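Local coordinates for putative membrane anchored protein (Corynebacterium diphtheriae, PDB 3LSO) that is of unknown function but is probably a membrane-anchored surface protein built from a chain of beta-rich domains, at residues B[275-280]-B[459-464]. Residues are numbered along the deposited sequence; the frame is centred on the assembly and turned at random.
Sequences APDGET and PALPER
Arg-464 lays its guanidinium over the peptide link from Ala-275 to Pro-276, reaching across from the C-terminal tail of the chain. Its CG sits between the backbone N and the carbonyl carbon (chi1 37°), and after an extended step the chain bends at chi3, -60°, which carries the flat group to the backbone of Ala-275. NH2 lies 2.7 Å from Ala-275 O, which approaches the guanidinium obliquely. NE of Arg-464 is 3.2 Å from the same Ala-275 O, at an angle too poor for a hydrogen bond. One face of the guanidinium is turned to Pro-276, whose CA stands 4.3 Å above the plane and toward its rim.

Further along, Leu-461 pushes its CD1 methyl between two acids coming from the opposite direction. CD1 is 3.7 Å from Asp-277 OD2 and 4.2 Å from Glu-279 OE2, so the methyl meets carboxylate oxygens without offering them a bond. OD2 makes a salt bridge with Arg-265 of strand 258-267, and OE2 is hydrogen-bonded to Thr-263 of that strand and to His-233 in the loop before strand 234-241. Asp-277 OD1 remains 4.8 Å from Arg-464 NE, a separation at which the opposite charges may still attract weakly, though they are not in contact.

The tail, which has no regular secondary structure, runs roughly antiparallel to 275-280 without pairing with it as a strand. Arg-265 and His-233 also donate to the tail carbonyls of Pro-462 and Pro-459. The tail thus returns, after strand 440-453, to the surface of the five-stranded sheet, lying beside the start of strand 278-285 and against its antiparallel neighbour 258-267, where Leu-461 rests on Thr-263 and Arg-464 on Arg-265.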
ATOM      1  N   ALA B 275      -1.961 -17.052   2.345  1.00 30.55           N
ATOM      2  CA  ALA B 275      -1.868 -15.598   2.276  1.00 30.32           C
ATOM      3  C   ALA B 275      -2.858 -14.962   1.281  1.00 30.19           C
ATOM      4  O   ALA B 275      -3.335 -15.608   0.345  1.00 29.79           O
ATOM      5  CB  ALA B 275      -0.439 -15.176   1.972  1.00 30.17           C
ATOM      6  N   PRO B 276      -3.203 -13.690   1.506  1.00 30.34           N
ATOM      7  CA  PRO B 276      -3.993 -13.046   0.490  1.00 30.64           C
ATOM      8  C   PRO B 276      -3.145 -12.878  -0.763  1.00 30.94           C
ATOM      9  O   PRO B 276      -1.914 -12.799  -0.663  1.00 30.76           O
ATOM     10  CB  PRO B 276      -4.293 -11.687   1.113  1.00 30.75           C
ATOM     11  CG  PRO B 276      -4.215 -11.932   2.564  1.00 30.01           C
ATOM     12  CD  PRO B 276      -3.062 -12.837   2.697  1.00 30.11           C
ATOM     13  N   ASP B 277      -3.808 -12.850  -1.919  1.00 31.04           N
ATOM     14  CA  ASP B 277      -3.155 -12.586  -3.195  1.00 31.17           C
ATOM     15  C   ASP B 277      -2.739 -11.120  -3.285  1.00 31.23           C
ATOM     16  O   ASP B 277      -3.417 -10.237  -2.760  1.00 31.06           O
ATOM     17  CB  ASP B 277      -4.108 -12.882  -4.364  1.00 31.45           C
ATOM     18  CG  ASP B 277      -4.562 -14.359  -4.440  1.00 32.35           C
ATOM     19  OD1 ASP B 277      -3.741 -15.291  -4.215  1.00 33.31           O
ATOM     20  OD2 ASP B 277      -5.758 -14.576  -4.763  1.00 31.18           O
ATOM     21  N   GLY B 278      -1.626 -10.865  -3.961  1.00 31.48           N
ATOM     22  CA  GLY B 278      -1.255  -9.497  -4.325  1.00 31.68           C
ATOM     23  C   GLY B 278      -1.654  -9.170  -5.755  1.00 31.42           C
ATOM     24  O   GLY B 278      -1.475 -10.002  -6.630  1.00 31.31           O
ATOM     25  N   GLU B 279      -2.209  -7.977  -5.987  1.00 31.36           N
ATOM     26  CA  GLU B 279      -2.552  -7.538  -7.342  1.00 31.82           C
ATOM     27  C   GLU B 279      -1.948  -6.211  -7.670  1.00 31.57           C
ATOM     28  O   GLU B 279      -1.836  -5.352  -6.808  1.00 32.10           O
ATOM     29  CB  GLU B 279      -4.075  -7.461  -7.568  1.00 31.89           C
ATOM     30  CG  GLU B 279      -4.622  -8.679  -8.285  1.00 33.44           C
ATOM     31  CD  GLU B 279      -6.082  -8.594  -8.730  1.00 36.46           C
ATOM     32  OE1 GLU B 279      -6.696  -7.494  -8.834  1.00 37.67           O
ATOM     33  OE2 GLU B 279      -6.621  -9.684  -9.001  1.00 37.29           O
ATOM     34  N   THR B 280      -1.576  -6.035  -8.930  1.00 31.48           N
ATOM     35  CA  THR B 280      -1.274  -4.699  -9.458  1.00 31.10           C
ATOM     36  C   THR B 280      -1.816  -4.551 -10.905  1.00 30.78           C
ATOM     37  O   THR B 280      -2.249  -5.540 -11.519  1.00 31.00           O
ATOM     38  CB  THR B 280       0.248  -4.360  -9.310  1.00 31.01           C
ATOM     39  OG1 THR B 280       0.439  -2.943  -9.268  1.00 31.68           O
ATOM     40  CG2 THR B 280       1.057  -4.927 -10.446  1.00 31.33           C
ATOM     41  N   PRO B 459     -12.472 -12.958 -15.931  1.00  4.76           N
ATOM     42  CA  PRO B 459     -13.115 -14.033 -15.183  1.00  5.03           C
ATOM     43  C   PRO B 459     -12.729 -13.868 -13.731  1.00  5.44           C
ATOM     44  O   PRO B 459     -11.859 -13.065 -13.416  1.00  5.58           O
ATOM     45  CB  PRO B 459     -12.474 -15.303 -15.752  1.00  4.84           C
ATOM     46  CG  PRO B 459     -11.804 -14.871 -17.033  1.00  4.78           C
ATOM     47  CD  PRO B 459     -11.386 -13.467 -16.787  1.00  4.75           C
ATOM     48  N   ALA B 460     -13.379 -14.591 -12.839  1.00  6.01           N
ATOM     49  CA  ALA B 460     -12.939 -14.572 -11.461  1.00  6.72           C
ATOM     50  C   ALA B 460     -11.695 -15.428 -11.361  1.00  7.19           C
ATOM     51  O   ALA B 460     -11.562 -16.435 -12.061  1.00  7.11           O
ATOM     52  CB  ALA B 460     -14.023 -15.105 -10.537  1.00  6.63           C
ATOM     53  N   LEU B 461     -10.777 -15.009 -10.503  1.00  7.90           N
ATOM     54  CA  LEU B 461      -9.736 -15.898 -10.033  1.00  8.80           C
ATOM     55  C   LEU B 461     -10.351 -17.148  -9.407  1.00  9.79           C
ATOM     56  O   LEU B 461     -11.308 -17.041  -8.638  1.00  9.51           O
ATOM     57  CB  LEU B 461      -8.907 -15.209  -8.963  1.00  8.41           C
ATOM     58  CG  LEU B 461      -7.822 -14.237  -9.355  1.00  7.92           C
ATOM     59  CD1 LEU B 461      -7.245 -13.685  -8.070  1.00  8.33           C
ATOM     60  CD2 LEU B 461      -6.759 -14.941 -10.170  1.00  7.77           C
ATOM     61  N   PRO B 462      -9.801 -18.333  -9.732  1.00 11.15           N
ATOM     62  CA  PRO B 462     -10.144 -19.570  -9.012  1.00 12.41           C
ATOM     63  C   PRO B 462      -9.978 -19.429  -7.499  1.00 13.64           C
ATOM     64  O   PRO B 462      -8.946 -18.942  -7.031  1.00 13.33           O
ATOM     65  CB  PRO B 462      -9.131 -20.597  -9.553  1.00 12.45           C
ATOM     66  CG  PRO B 462      -8.172 -19.811 -10.454  1.00 11.91           C
ATOM     67  CD  PRO B 462      -8.928 -18.600 -10.888  1.00 11.13           C
ATOM     68  N   GLU B 463     -10.998 -19.853  -6.754  1.00 15.52           N
ATOM     69  CA  GLU B 463     -11.002 -19.795  -5.289  1.00 17.39           C
ATOM     70  C   GLU B 463      -9.667 -20.294  -4.733  1.00 18.73           C
ATOM     71  O   GLU B 463      -9.101 -21.261  -5.246  1.00 19.03           O
ATOM     72  CB  GLU B 463     -12.186 -20.621  -4.716  1.00 17.23           C
ATOM     73  N   ARG B 464      -9.145 -19.618  -3.712  1.00 20.37           N
ATOM     74  CA  ARG B 464      -7.937 -20.106  -3.033  1.00 21.97           C
ATOM     75  C   ARG B 464      -8.246 -21.282  -2.082  1.00 23.54           C
ATOM     76  O   ARG B 464      -9.378 -21.420  -1.617  1.00 23.29           O
ATOM     77  CB  ARG B 464      -7.197 -18.965  -2.323  1.00 21.56           C
ATOM     78  CG  ARG B 464      -8.073 -17.903  -1.683  1.00 20.31           C
ATOM     79  CD  ARG B 464      -7.244 -16.665  -1.366  1.00 19.52           C
ATOM     80  NE  ARG B 464      -6.148 -16.939  -0.434  1.00 18.28           N
ATOM     81  CZ  ARG B 464      -6.219 -16.786   0.886  1.00 17.34           C
ATOM     82  NH1 ARG B 464      -7.333 -16.355   1.458  1.00 17.01           N
ATOM     83  NH2 ARG B 464      -5.172 -17.067   1.642  1.00 17.02           N
TER